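Phosphoribosylaminoimidazole-succinocarboxamide synthase (Pyrococcus horikoshii, PDB 3U55) catalyses the ATP-dependent ligation of L-aspartate to carboxyaminoimidazole ribonucleotide, forming SAICAR in the de novo purine biosynthesis pathway. Local coordinates at residues 22-27 against 71-76; 81-86 against 185-190; 86-91 against 144-149; 204-209 against 224-229. One frame throughout, in Å; residues are numbered along the deposited sequence.

Interaction 1: 22-27 against 71-76; sequences KLIMEF and GVAGGN
F27 and N76 meet through backbone and side chain at once. The main bond runs from F27 N to N76 O at 2.9 Å, with an N-H...O angle of 173°. The same N76 O lies near the plane of the F27 ring, 3.6 Å from F27 CD2, and takes a CA-H...O contact from E26 CA at 3.5 Å, so several groups crowd around one carbonyl.

N76 CB rests 3.3 Å from F27 O. CG stands anti to the carbonyl carbon of N76 (chi1 -60°), which keeps the chain alongside F27 O, CG being 3.8 Å from it. At the tip it is ND2, not OD1, that turns to F27 O, in a weak bond of 3.3 Å and 145°. One residue thus meets both the N-H and the C=O of F27.

Farther back along strand 22-27, I24 CD1 touches A73 CB at 3.9 Å, an apolar contact. Backbone pairs of M25 with L78 and L23 with V80 continue the ladder begun at F27. The arrangement is the turn of a beta-hairpin between strands 69-72 and 77-81, the latter hydrogen-bonded antiparallel to strand 22-27.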
loop_
_atom_site.group_PDB
_atom_site.type_symbol
_atom_site.label_atom_id
_atom_site.label_comp_id
_atom_site.label_asym_id
_atom_site.label_seq_id
_atom_site.Cartn_x
_atom_site.Cartn_y
_atom_site.Cartn_z
ATOM N N LYS A 22 -21.283 16.081 20.599
ATOM C CA LYS A 22 -19.951 16.185 21.186
ATOM C C LYS A 22 -19.625 15.059 22.156
ATOM O O LYS A 22 -20.505 14.319 22.606
ATOM C CB LYS A 22 -19.767 17.552 21.868
ATOM C CG LYS A 22 -20.797 17.868 22.949
ATOM C CD LYS A 22 -20.568 19.237 23.585
ATOM C CE LYS A 22 -20.896 20.390 22.637
ATOM N NZ LYS A 22 -22.347 20.459 22.290
ATOM N N LEU A 23 -18.340 14.930 22.466
ATOM C CA LEU A 23 -17.878 13.983 23.469
ATOM C C LEU A 23 -16.596 14.484 24.127
ATOM O O LEU A 23 -16.040 15.511 23.731
ATOM C CB LEU A 23 -17.693 12.577 22.880
ATOM C CG LEU A 23 -16.634 12.279 21.814
ATOM C CD1 LEU A 23 -16.291 10.800 21.856
ATOM C CD2 LEU A 23 -17.113 12.679 20.419
ATOM N N ILE A 24 -16.153 13.762 25.147
ATOM C CA ILE A 24 -14.905 14.089 25.824
ATOM C C ILE A 24 -13.786 13.215 25.286
ATOM O O ILE A 24 -13.914 11.992 25.227
ATOM C CB ILE A 24 -15.018 13.911 27.360
ATOM C CG1 ILE A 24 -16.003 14.927 27.960
ATOM C CG2 ILE A 24 -13.629 13.975 28.026
ATOM C CD1 ILE A 24 -15.598 16.396 27.831
ATOM N N MET A 25 -12.698 13.853 24.875
ATOM C CA MET A 25 -11.471 13.131 24.583
ATOM C C MET A 25 -10.496 13.382 25.726
ATOM O O MET A 25 -10.094 14.521 25.969
ATOM C CB MET A 25 -10.870 13.567 23.249
ATOM C CG MET A 25 -9.593 12.819 22.872
ATOM S SD MET A 25 -9.074 13.187 21.179
ATOM C CE MET A 25 -8.624 14.909 21.314
ATOM N N GLU A 26 -10.131 12.307 26.417
ATOM C CA GLU A 26 -9.301 12.390 27.621
ATOM C C GLU A 26 -7.947 11.730 27.390
ATOM O O GLU A 26 -7.881 10.585 26.965
ATOM C CB GLU A 26 -10.030 11.735 28.797
ATOM C CG GLU A 26 -9.265 11.735 30.117
ATOM C CD GLU A 26 -9.969 10.926 31.187
ATOM O OE1 GLU A 26 -9.349 9.977 31.713
ATOM O OE2 GLU A 26 -11.143 11.228 31.491
ATOM N N PHE A 27 -6.874 12.468 27.671
ATOM C CA PHE A 27 -5.511 11.981 27.460
ATOM C C PHE A 27 -4.973 11.349 28.744
ATOM O O PHE A 27 -5.042 11.953 29.813
ATOM C CB PHE A 27 -4.597 13.125 27.023
ATOM C CG PHE A 27 -4.911 13.685 25.653
ATOM C CD1 PHE A 27 -4.053 13.454 24.586
ATOM C CD2 PHE A 27 -6.046 14.461 25.438
ATOM C CE1 PHE A 27 -4.322 13.978 23.321
ATOM C CE2 PHE A 27 -6.329 14.987 24.178
ATOM C CZ PHE A 27 -5.464 14.747 23.118
ATOM N N GLY A 71 -13.441 22.645 22.627
ATOM C CA GLY A 71 -12.888 23.332 23.791
ATOM C C GLY A 71 -12.203 22.429 24.797
ATOM O O GLY A 71 -12.158 21.203 24.635
ATOM N N VAL A 72 -11.660 23.051 25.843
ATOM C CA VAL A 72 -11.047 22.321 26.953
ATOM C C VAL A 72 -12.054 22.124 28.079
ATOM O O VAL A 72 -12.902 22.985 28.321
ATOM C CB VAL A 72 -9.767 23.025 27.490
ATOM C CG1 VAL A 72 -8.636 22.920 26.474
ATOM C CG2 VAL A 72 -10.038 24.486 27.824
ATOM N N ALA A 73 -11.960 20.981 28.748
ATOM C CA ALA A 73 -12.864 20.638 29.837
ATOM C C ALA A 73 -12.077 20.375 31.118
ATOM O O ALA A 73 -12.432 19.488 31.901
ATOM C CB ALA A 73 -13.701 19.421 29.464
ATOM N N GLY A 74 -11.002 21.139 31.310
ATOM C CA GLY A 74 -10.156 21.026 32.497
ATOM C C GLY A 74 -9.347 19.743 32.557
ATOM O O GLY A 74 -9.741 18.718 31.993
ATOM N N GLY A 75 -8.212 19.801 33.250
ATOM C CA GLY A 75 -7.308 18.656 33.347
ATOM C C GLY A 75 -6.762 18.250 31.989
ATOM O O GLY A 75 -6.233 19.084 31.256
ATOM N N ASN A 76 -6.901 16.966 31.665
ATOM C CA ASN A 76 -6.425 16.408 30.399
ATOM C C ASN A 76 -7.573 16.103 29.441
ATOM O O ASN A 76 -7.466 15.195 28.611
ATOM C CB ASN A 76 -5.652 15.113 30.647
ATOM C CG ASN A 76 -4.436 15.305 31.527
ATOM O OD1 ASN A 76 -4.038 16.432 31.833
ATOM N ND2 ASN A 76 -3.832 14.195 31.935
#

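Interaction 2: 81-86 against 185-190; sequences EKLDMY and DIVLAD
L83 sets its forked end against V187, the two side chains crossing at about a right angle. With CG placed anti to the carbonyl carbon (chi1 -56°), both methyls reach across: L83 CD2 lies 3.8 Å from V187 CB, and L83 CD1 is 3.9 Å from the same CB. L83 CD1 also reaches A189 CB at 3.9 Å, so one branch spans two residues. Replacing L83 by an alanine would probably open a gap over V187 and leave A189 with less apolar cover.

Segments 81-86 and 185-190 do not pair with each other as strands. Each is bonded through its backbone to strand 169-180, D84 to K180 and Y86 to F178 on one hand, V187 to G179 on the other, which places the contact within one antiparallel sheet.

M85 points its CB aside, yet its chain folds back, bent at chi2 and again at chi3 (-66°), bringing M85 SD to 3.8 Å and M85 CE to 3.7 Å from A189 CB. E81, extended beyond CG, brushes V187 CG1 with OE1 at 4.1 Å. Y86 lays its OH across I186, 3.7 Å from I186 CG1; this is plain packing, since the hydroxyl's hydrogen bond goes to E145 on helix 143-165.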
loop_
_atom_site.group_PDB
_atom_site.type_symbol
_atom_site.label_atom_id
_atom_site.label_comp_id
_atom_site.label_asym_id
_atom_site.label_seq_id
_atom_site.Cartn_x
_atom_site.Cartn_y
_atom_site.Cartn_z
ATOM N N GLU A 81 -16.014 17.409 18.667
ATOM C CA GLU A 81 -17.199 17.151 17.860
ATOM C C GLU A 81 -17.332 15.652 17.580
ATOM O O GLU A 81 -16.343 14.988 17.256
ATOM C CB GLU A 81 -17.059 17.923 16.551
ATOM C CG GLU A 81 -18.256 17.877 15.626
ATOM C CD GLU A 81 -18.009 18.634 14.333
ATOM O OE1 GLU A 81 -16.860 19.071 14.097
ATOM O OE2 GLU A 81 -18.967 18.792 13.551
ATOM N N LYS A 82 -18.544 15.116 17.722
ATOM C CA LYS A 82 -18.828 13.743 17.298
ATOM C C LYS A 82 -18.827 13.647 15.770
ATOM O O LYS A 82 -19.401 14.499 15.088
ATOM C CB LYS A 82 -20.170 13.242 17.860
ATOM C CG LYS A 82 -20.420 11.753 17.629
ATOM C CD LYS A 82 -21.757 11.278 18.193
ATOM C CE LYS A 82 -21.863 9.763 18.083
ATOM N NZ LYS A 82 -23.189 9.231 18.513
ATOM N N LEU A 83 -18.163 12.619 15.247
ATOM C CA LEU A 83 -18.051 12.408 13.799
ATOM C C LEU A 83 -18.301 10.954 13.445
ATOM O O LEU A 83 -18.127 10.070 14.280
ATOM C CB LEU A 83 -16.650 12.793 13.308
ATOM C CG LEU A 83 -16.102 14.197 13.577
ATOM C CD1 LEU A 83 -14.602 14.223 13.295
ATOM C CD2 LEU A 83 -16.822 15.258 12.757
ATOM N N ASP A 84 -18.714 10.714 12.204
ATOM C CA ASP A 84 -18.680 9.382 11.624
ATOM C C ASP A 84 -17.243 9.163 11.162
ATOM O O ASP A 84 -16.812 9.735 10.159
ATOM C CB ASP A 84 -19.652 9.274 10.444
ATOM C CG ASP A 84 -21.110 9.183 10.888
ATOM O OD1 ASP A 84 -21.372 8.797 12.049
ATOM O OD2 ASP A 84 -21.995 9.494 10.066
ATOM N N MET A 85 -16.507 8.352 11.914
ATOM C CA MET A 85 -15.070 8.214 11.704
ATOM C C MET A 85 -14.730 7.342 10.509
ATOM O O MET A 85 -15.348 6.304 10.291
ATOM C CB MET A 85 -14.389 7.669 12.967
ATOM C CG MET A 85 -14.365 8.638 14.157
ATOM S SD MET A 85 -13.436 10.172 13.889
ATOM C CE MET A 85 -11.769 9.508 13.715
ATOM N N TYR A 86 -13.738 7.765 9.730
ATOM C CA TYR A 86 -13.155 6.885 8.717
ATOM C C TYR A 86 -12.244 5.876 9.411
ATOM O O TYR A 86 -11.506 6.247 10.333
ATOM C CB TYR A 86 -12.328 7.674 7.701
ATOM C CG TYR A 86 -13.135 8.558 6.782
ATOM C CD1 TYR A 86 -13.840 8.017 5.706
ATOM C CD2 TYR A 86 -13.191 9.936 6.985
ATOM C CE1 TYR A 86 -14.583 8.822 4.853
ATOM C CE2 TYR A 86 -13.933 10.754 6.141
ATOM C CZ TYR A 86 -14.620 10.194 5.076
ATOM O OH TYR A 86 -15.350 11.007 4.233
ATOM N N ASP A 185 -18.905 17.186 5.560
ATOM C CA ASP A 185 -17.543 17.721 5.456
ATOM C C ASP A 185 -16.547 16.819 6.180
ATOM O O ASP A 185 -16.870 16.213 7.202
ATOM C CB ASP A 185 -17.447 19.135 6.044
ATOM C CG ASP A 185 -18.209 20.168 5.230
ATOM O OD1 ASP A 185 -18.671 21.156 5.827
ATOM O OD2 ASP A 185 -18.339 20.005 4.002
ATOM N N ILE A 186 -15.328 16.768 5.659
ATOM C CA ILE A 186 -14.278 15.935 6.232
ATOM C C ILE A 186 -13.499 16.731 7.278
ATOM O O ILE A 186 -12.956 17.807 6.995
ATOM C CB ILE A 186 -13.366 15.358 5.125
ATOM C CG1 ILE A 186 -14.206 14.479 4.185
ATOM C CG2 ILE A 186 -12.188 14.566 5.732
ATOM C CD1 ILE A 186 -13.497 14.041 2.920
ATOM N N VAL A 187 -13.458 16.176 8.481
ATOM C CA VAL A 187 -12.971 16.868 9.668
ATOM C C VAL A 187 -11.809 16.099 10.309
ATOM O O VAL A 187 -11.896 14.888 10.515
ATOM C CB VAL A 187 -14.124 17.036 10.693
ATOM C CG1 VAL A 187 -13.642 17.718 11.961
ATOM C CG2 VAL A 187 -15.289 17.821 10.067
ATOM N N LEU A 188 -10.733 16.821 10.611
ATOM C CA LEU A 188 -9.565 16.256 11.288
ATOM C C LEU A 188 -9.909 15.915 12.736
ATOM O O LEU A 188 -10.442 16.757 13.471
ATOM C CB LEU A 188 -8.398 17.244 11.239
ATOM C CG LEU A 188 -7.088 16.753 11.846
ATOM C CD1 LEU A 188 -6.647 15.493 11.131
ATOM C CD2 LEU A 188 -6.013 17.827 11.773
ATOM N N ALA A 189 -9.606 14.683 13.140
ATOM C CA ALA A 189 -9.972 14.185 14.471
ATOM C C ALA A 189 -8.756 13.713 15.271
ATOM O O ALA A 189 -7.647 14.212 15.062
ATOM C CB ALA A 189 -11.020 13.075 14.346
ATOM N N ASP A 190 -8.973 12.771 16.196
ATOM C CA ASP A 190 -7.911 12.205 17.038
ATOM C C ASP A 190 -7.063 13.301 17.712
ATOM O O ASP A 190 -7.617 14.277 18.243
ATOM C CB ASP A 190 -7.051 11.187 16.251
ATOM C CG ASP A 190 -6.246 10.263 17.162
ATOM O OD1 ASP A 190 -5.002 10.236 17.044
ATOM O OD2 ASP A 190 -6.853 9.573 18.007
#

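Interaction 3: 86-91 against 144-149; sequences YPLEVV and DEIKKI
This is helix-on-sheet packing, in which Y86, L88 and V90 of segment 86-91 meet E145, I146 and I149 of helix 143-165. The local axes of strand 88-91 and helix 144-149 pass 11.6 Å apart at 43°, and the contacts across that gap are between side chains.

I149 is central. With CG1 anti to the carbonyl carbon (chi1 -74°) and CG2 anti to the backbone N, CG2 is sent to V90 and the CG1-CD1 branch to L88 and the Y86 ring. I149 CG2 meets V90 CG2 at 3.8 Å, while the longer branch places I149 CD1 4.0 Å from L88 CD1 and over the middle of the Y86 ring, 4.1 Å from its centroid, a CH-pi contact. L88 CD1 reaches on to I146 CD1 at 4.2 Å.

The polar end lies at the ring edge. Y86 OH donates to E145 OE2 over 2.6 Å, meeting the oxygen on its anti side, somewhat out of the carboxylate plane; that plane and the ring are turned 62° apart. E145 OE2 also pairs with K180, and E145 OE1 takes a hydrogen bond from S142.

A phenylalanine in place of Y86 could still lie under I149, but would probably leave E145 OE2 without its phenol donor. With a hydroxyl and a lysine sharing this oxygen, E145 is likely to stay ionised, which would probably strengthen the hydrogen bond that ties helix to strand beside an apolar core.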
loop_
_atom_site.group_PDB
_atom_site.type_symbol
_atom_site.label_atom_id
_atom_site.label_comp_id
_atom_site.label_asym_id
_atom_site.label_seq_id
_atom_site.Cartn_x
_atom_site.Cartn_y
_atom_site.Cartn_z
ATOM N N TYR A 86 -13.738 7.765 9.730
ATOM C CA TYR A 86 -13.155 6.885 8.717
ATOM C C TYR A 86 -12.244 5.876 9.411
ATOM O O TYR A 86 -11.506 6.247 10.333
ATOM C CB TYR A 86 -12.328 7.674 7.701
ATOM C CG TYR A 86 -13.135 8.558 6.782
ATOM C CD1 TYR A 86 -13.840 8.017 5.706
ATOM C CD2 TYR A 86 -13.191 9.936 6.985
ATOM C CE1 TYR A 86 -14.583 8.822 4.853
ATOM C CE2 TYR A 86 -13.933 10.754 6.141
ATOM C CZ TYR A 86 -14.620 10.194 5.076
ATOM O OH TYR A 86 -15.350 11.007 4.233
ATOM N N PRO A 87 -12.267 4.607 8.956
ATOM C CA PRO A 87 -11.390 3.587 9.526
ATOM C C PRO A 87 -9.975 3.706 8.944
ATOM O O PRO A 87 -9.437 2.730 8.424
ATOM C CB PRO A 87 -12.053 2.272 9.092
ATOM C CG PRO A 87 -12.747 2.595 7.832
ATOM C CD PRO A 87 -13.149 4.059 7.904
ATOM N N LEU A 88 -9.395 4.903 9.037
ATOM C CA LEU A 88 -8.089 5.185 8.439
ATOM C C LEU A 88 -7.113 5.801 9.417
ATOM O O LEU A 88 -7.500 6.562 10.302
ATOM C CB LEU A 88 -8.223 6.150 7.251
ATOM C CG LEU A 88 -9.094 5.787 6.046
ATOM C CD1 LEU A 88 -9.232 7.004 5.118
ATOM C CD2 LEU A 88 -8.530 4.578 5.297
ATOM N N GLU A 89 -5.838 5.466 9.232
ATOM C CA GLU A 89 -4.746 6.265 9.761
ATOM C C GLU A 89 -4.003 6.827 8.549
ATOM O O GLU A 89 -3.619 6.080 7.653
ATOM C CB GLU A 89 -3.832 5.423 10.652
ATOM C CG GLU A 89 -4.493 5.056 11.985
ATOM C CD GLU A 89 -3.694 4.056 12.811
ATOM O OE1 GLU A 89 -4.222 3.610 13.852
ATOM O OE2 GLU A 89 -2.552 3.714 12.427
ATOM N N VAL A 90 -3.855 8.146 8.511
ATOM C CA VAL A 90 -3.251 8.822 7.362
ATOM C C VAL A 90 -1.896 9.339 7.806
ATOM O O VAL A 90 -1.805 10.182 8.699
ATOM C CB VAL A 90 -4.143 9.972 6.846
ATOM C CG1 VAL A 90 -3.531 10.644 5.606
ATOM C CG2 VAL A 90 -5.545 9.451 6.522
ATOM N N VAL A 91 -0.843 8.808 7.195
ATOM C CA VAL A 91 0.515 9.154 7.602
ATOM C C VAL A 91 1.192 10.028 6.532
ATOM O O VAL A 91 1.256 9.643 5.365
ATOM C CB VAL A 91 1.343 7.873 7.884
ATOM C CG1 VAL A 91 2.755 8.233 8.301
ATOM C CG2 VAL A 91 0.646 6.995 8.953
ATOM N N ASP A 144 -13.126 10.617 -4.449
ATOM C CA ASP A 144 -13.234 12.040 -4.097
ATOM C C ASP A 144 -12.954 12.271 -2.609
ATOM O O ASP A 144 -12.265 13.232 -2.240
ATOM C CB ASP A 144 -14.613 12.618 -4.480
ATOM C CG ASP A 144 -14.722 14.118 -4.200
ATOM O OD1 ASP A 144 -13.995 14.908 -4.842
ATOM O OD2 ASP A 144 -15.534 14.511 -3.337
ATOM N N GLU A 145 -13.476 11.393 -1.755
ATOM C CA GLU A 145 -13.201 11.487 -0.317
ATOM C C GLU A 145 -11.719 11.280 -0.021
ATOM O O GLU A 145 -11.124 12.027 0.761
ATOM C CB GLU A 145 -14.022 10.470 0.463
ATOM C CG GLU A 145 -15.472 10.876 0.668
ATOM C CD GLU A 145 -16.304 9.718 1.169
ATOM O OE1 GLU A 145 -16.610 8.815 0.365
ATOM O OE2 GLU A 145 -16.650 9.707 2.363
ATOM N N ILE A 146 -11.128 10.269 -0.649
ATOM C CA ILE A 146 -9.694 10.020 -0.483
ATOM C C ILE A 146 -8.861 11.223 -0.922
ATOM O O ILE A 146 -7.950 11.636 -0.212
ATOM C CB ILE A 146 -9.244 8.739 -1.205
ATOM C CG1 ILE A 146 -9.786 7.514 -0.466
ATOM C CG2 ILE A 146 -7.701 8.674 -1.281
ATOM C CD1 ILE A 146 -9.232 7.327 0.963
ATOM N N LYS A 147 -9.186 11.791 -2.084
ATOM C CA LYS A 147 -8.474 12.970 -2.581
ATOM C C LYS A 147 -8.581 14.155 -1.624
ATOM O O LYS A 147 -7.574 14.821 -1.345
ATOM C CB LYS A 147 -8.954 13.365 -3.979
ATOM C CG LYS A 147 -8.362 12.510 -5.096
ATOM C CD LYS A 147 -9.058 12.785 -6.423
ATOM C CE LYS A 147 -8.439 11.974 -7.554
ATOM N NZ LYS A 147 -9.276 12.042 -8.788
ATOM N N LYS A 148 -9.789 14.403 -1.112
ATOM C CA LYS A 148 -10.007 15.465 -0.120
ATOM C C LYS A 148 -9.188 15.239 1.148
ATOM O O LYS A 148 -8.580 16.175 1.683
ATOM C CB LYS A 148 -11.493 15.602 0.234
ATOM C CG LYS A 148 -12.330 16.338 -0.810
ATOM C CD LYS A 148 -13.801 16.389 -0.398
ATOM C CE LYS A 148 -14.570 17.457 -1.183
ATOM N NZ LYS A 148 -14.440 17.282 -2.661
ATOM N N ILE A 149 -9.172 13.993 1.618
ATOM C CA ILE A 149 -8.402 13.611 2.807
ATOM C C ILE A 149 -6.901 13.881 2.624
ATOM O O ILE A 149 -6.272 14.481 3.498
ATOM C CB ILE A 149 -8.659 12.127 3.197
ATOM C CG1 ILE A 149 -10.051 11.979 3.835
ATOM C CG2 ILE A 149 -7.576 11.614 4.150
ATOM C CD1 ILE A 149 -10.589 10.534 3.835
#

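Interaction 4: 204-209 against 224-229; sequences TKRSLD and YKEIYE
L208 packs against I227 in the apolar part of the contact. L208 CB lies 3.6 Å from I227 CD1, while L208 CD1, on the branched end, is 3.9 Å from the same methyl. I227 CG1 comes within 3.3 Å of L208 O. This carbonyl oxygen is buried by the contact and has no polar partner in the model, so hydrocarbon is what it faces.

The charged contacts are looser. R206 NH1 and E226 OE2 form a long salt bridge of 3.9 Å, with guanidinium and carboxylate planes only 13° apart. R206 reaches there with CG set between its backbone N and carbonyl carbon (chi1 87°) and a bend at chi3, which sets one face of the guanidinium over L208 CD2, the methyl being offset toward the rim of the group. E226 OE2 touches L208 CD1 at 3.7 Å as well, and its stronger ionic partner is R230, one helical turn on.

The aromatic contact is made by Y224, whose CE1 approaches D209 C at 3.5 Å; D209 O lies at the ring's edge, in its plane. The Y224 hydroxyl is bonded to D195.

D209 points its own CB away from helix 220-232. OD2 caps the backbone N of D211 and OD1 accepts from F199 N. The arrangement is a strand-to-helix connection: the loop leaves strand 197-201, D209 caps the turn into helix 211-214, and the loop packs against helix 220-232.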
loop_
_atom_site.group_PDB
_atom_site.type_symbol
_atom_site.label_atom_id
_atom_site.label_comp_id
_atom_site.label_asym_id
_atom_site.label_seq_id
_atom_site.Cartn_x
_atom_site.Cartn_y
_atom_site.Cartn_z
ATOM N N THR A 204 20.481 19.039 16.401
ATOM C CA THR A 204 21.087 17.750 16.752
ATOM C C THR A 204 20.482 16.506 16.079
ATOM O O THR A 204 21.088 15.431 16.112
ATOM C CB THR A 204 21.061 17.533 18.285
ATOM O OG1 THR A 204 19.703 17.413 18.721
ATOM C CG2 THR A 204 21.727 18.707 19.006
ATOM N N LYS A 205 19.291 16.648 15.492
ATOM C CA LYS A 205 18.554 15.518 14.883
ATOM C C LYS A 205 18.028 14.490 15.888
ATOM O O LYS A 205 17.600 13.406 15.489
ATOM C CB LYS A 205 19.379 14.793 13.804
ATOM C CG LYS A 205 19.227 15.314 12.378
ATOM C CD LYS A 205 20.153 16.477 12.101
ATOM C CE LYS A 205 19.382 17.765 11.913
ATOM N NZ LYS A 205 19.053 18.000 10.478
ATOM N N ARG A 206 18.046 14.815 17.179
ATOM C CA ARG A 206 17.581 13.852 18.180
ATOM C C ARG A 206 16.057 13.883 18.355
ATOM O O ARG A 206 15.415 14.936 18.191
ATOM C CB ARG A 206 18.320 14.017 19.516
ATOM C CG ARG A 206 17.727 15.024 20.482
ATOM C CD ARG A 206 18.563 15.081 21.762
ATOM N NE ARG A 206 17.725 15.108 22.961
ATOM C CZ ARG A 206 17.201 16.205 23.502
ATOM N NH1 ARG A 206 17.419 17.400 22.962
ATOM N NH2 ARG A 206 16.455 16.107 24.592
ATOM N N SER A 207 15.505 12.719 18.691
ATOM C CA SER A 207 14.059 12.518 18.797
ATOM C C SER A 207 13.485 13.238 20.002
ATOM O O SER A 207 14.012 13.130 21.112
ATOM C CB SER A 207 13.733 11.026 18.891
ATOM O OG SER A 207 14.050 10.346 17.687
ATOM N N LEU A 208 12.407 13.979 19.769
ATOM C CA LEU A 208 11.661 14.619 20.840
ATOM C C LEU A 208 10.205 14.166 20.722
ATOM O O LEU A 208 9.297 14.976 20.544
ATOM C CB LEU A 208 11.788 16.139 20.736
ATOM C CG LEU A 208 13.182 16.745 20.956
ATOM C CD1 LEU A 208 13.203 18.221 20.581
ATOM C CD2 LEU A 208 13.635 16.541 22.401
ATOM N N ASP A 209 10.015 12.851 20.819
ATOM C CA ASP A 209 8.743 12.198 20.526
ATOM C C ASP A 209 8.699 10.794 21.120
ATOM O O ASP A 209 9.581 10.404 21.893
ATOM C CB ASP A 209 8.523 12.131 19.005
ATOM C CG ASP A 209 9.681 11.456 18.272
ATOM O OD1 ASP A 209 10.063 11.931 17.183
ATOM O OD2 ASP A 209 10.216 10.454 18.788
ATOM N N TYR A 224 9.191 15.404 25.913
ATOM C CA TYR A 224 7.877 16.009 25.659
ATOM C C TYR A 224 7.777 17.411 26.264
ATOM O O TYR A 224 7.122 18.291 25.695
ATOM C CB TYR A 224 6.746 15.118 26.199
ATOM C CG TYR A 224 6.387 13.897 25.361
ATOM C CD1 TYR A 224 7.369 13.145 24.701
ATOM C CD2 TYR A 224 5.060 13.472 25.260
ATOM C CE1 TYR A 224 7.037 12.011 23.950
ATOM C CE2 TYR A 224 4.718 12.346 24.513
ATOM C CZ TYR A 224 5.709 11.619 23.865
ATOM O OH TYR A 224 5.363 10.510 23.124
ATOM N N LYS A 225 8.423 17.610 27.416
ATOM C CA LYS A 225 8.510 18.935 28.040
ATOM C C LYS A 225 9.269 19.905 27.144
ATOM O O LYS A 225 8.866 21.061 26.992
ATOM C CB LYS A 225 9.215 18.866 29.398
ATOM C CG LYS A 225 8.360 18.375 30.552
ATOM C CD LYS A 225 9.206 18.269 31.820
ATOM C CE LYS A 225 8.360 17.988 33.045
ATOM N NZ LYS A 225 9.192 17.857 34.275
ATOM N N GLU A 226 10.364 19.422 26.559
ATOM C CA GLU A 226 11.233 20.231 25.707
ATOM C C GLU A 226 10.449 20.751 24.504
ATOM O O GLU A 226 10.534 21.933 24.170
ATOM C CB GLU A 226 12.446 19.413 25.253
ATOM C CG GLU A 226 13.791 20.104 25.474
ATOM C CD GLU A 226 14.287 20.857 24.255
ATOM O OE1 GLU A 226 14.259 22.109 24.268
ATOM O OE2 GLU A 226 14.717 20.195 23.286
ATOM N N ILE A 227 9.679 19.863 23.874
ATOM C CA ILE A 227 8.759 20.238 22.798
ATOM C C ILE A 227 7.791 21.318 23.269
ATOM O O ILE A 227 7.645 22.355 22.616
ATOM C CB ILE A 227 7.965 19.008 22.259
ATOM C CG1 ILE A 227 8.878 18.082 21.454
ATOM C CG2 ILE A 227 6.761 19.446 21.416
ATOM C CD1 ILE A 227 9.366 18.660 20.110
ATOM N N TYR A 228 7.150 21.077 24.413
ATOM C CA TYR A 228 6.184 22.015 24.965
ATOM C C TYR A 228 6.821 23.383 25.223
ATOM O O TYR A 228 6.237 24.414 24.890
ATOM C CB TYR A 228 5.547 21.456 26.246
ATOM C CG TYR A 228 4.551 22.393 26.900
ATOM C CD1 TYR A 228 4.977 23.374 27.799
ATOM C CD2 TYR A 228 3.186 22.302 26.625
ATOM C CE1 TYR A 228 4.072 24.246 28.399
ATOM C CE2 TYR A 228 2.269 23.171 27.229
ATOM C CZ TYR A 228 2.722 24.136 28.116
ATOM O OH TYR A 228 1.836 25.000 28.720
ATOM N N GLU A 229 8.014 23.375 25.817
ATOM C CA GLU A 229 8.737 24.604 26.155
ATOM C C GLU A 229 9.137 25.394 24.918
ATOM O O GLU A 229 8.994 26.615 24.884
ATOM C CB GLU A 229 9.978 24.292 26.997
ATOM C CG GLU A 229 9.669 23.899 28.438
ATOM C CD GLU A 229 10.896 23.422 29.203
ATOM O OE1 GLU A 229 12.008 23.934 28.941
ATOM O OE2 GLU A 229 10.744 22.536 30.070
#

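How the interactions relate
Interactions 1, 2 and 3 form a continuous chain of contacts, and interaction 4 touches none of them. Interaction 1, in the four-stranded sheet, lies 16 Å centre to centre from interaction 2 and touches it, M25 packing on D190 and L23 on K82. Interactions 2 and 3, 11 Å apart, share Y86 and strand 84-93, and I186 packs on helix 143-165; the span between segments 86-91 and 144-149 falls within the longer one between 81-86 and 185-190. Interaction 4 comes last in sequence, 24 Å from interaction 1 and 28 Å from the other two, across the chain's centre from those two. Packing thus links both larger sheets, while helix 45-62 meets interactions 1 and 4.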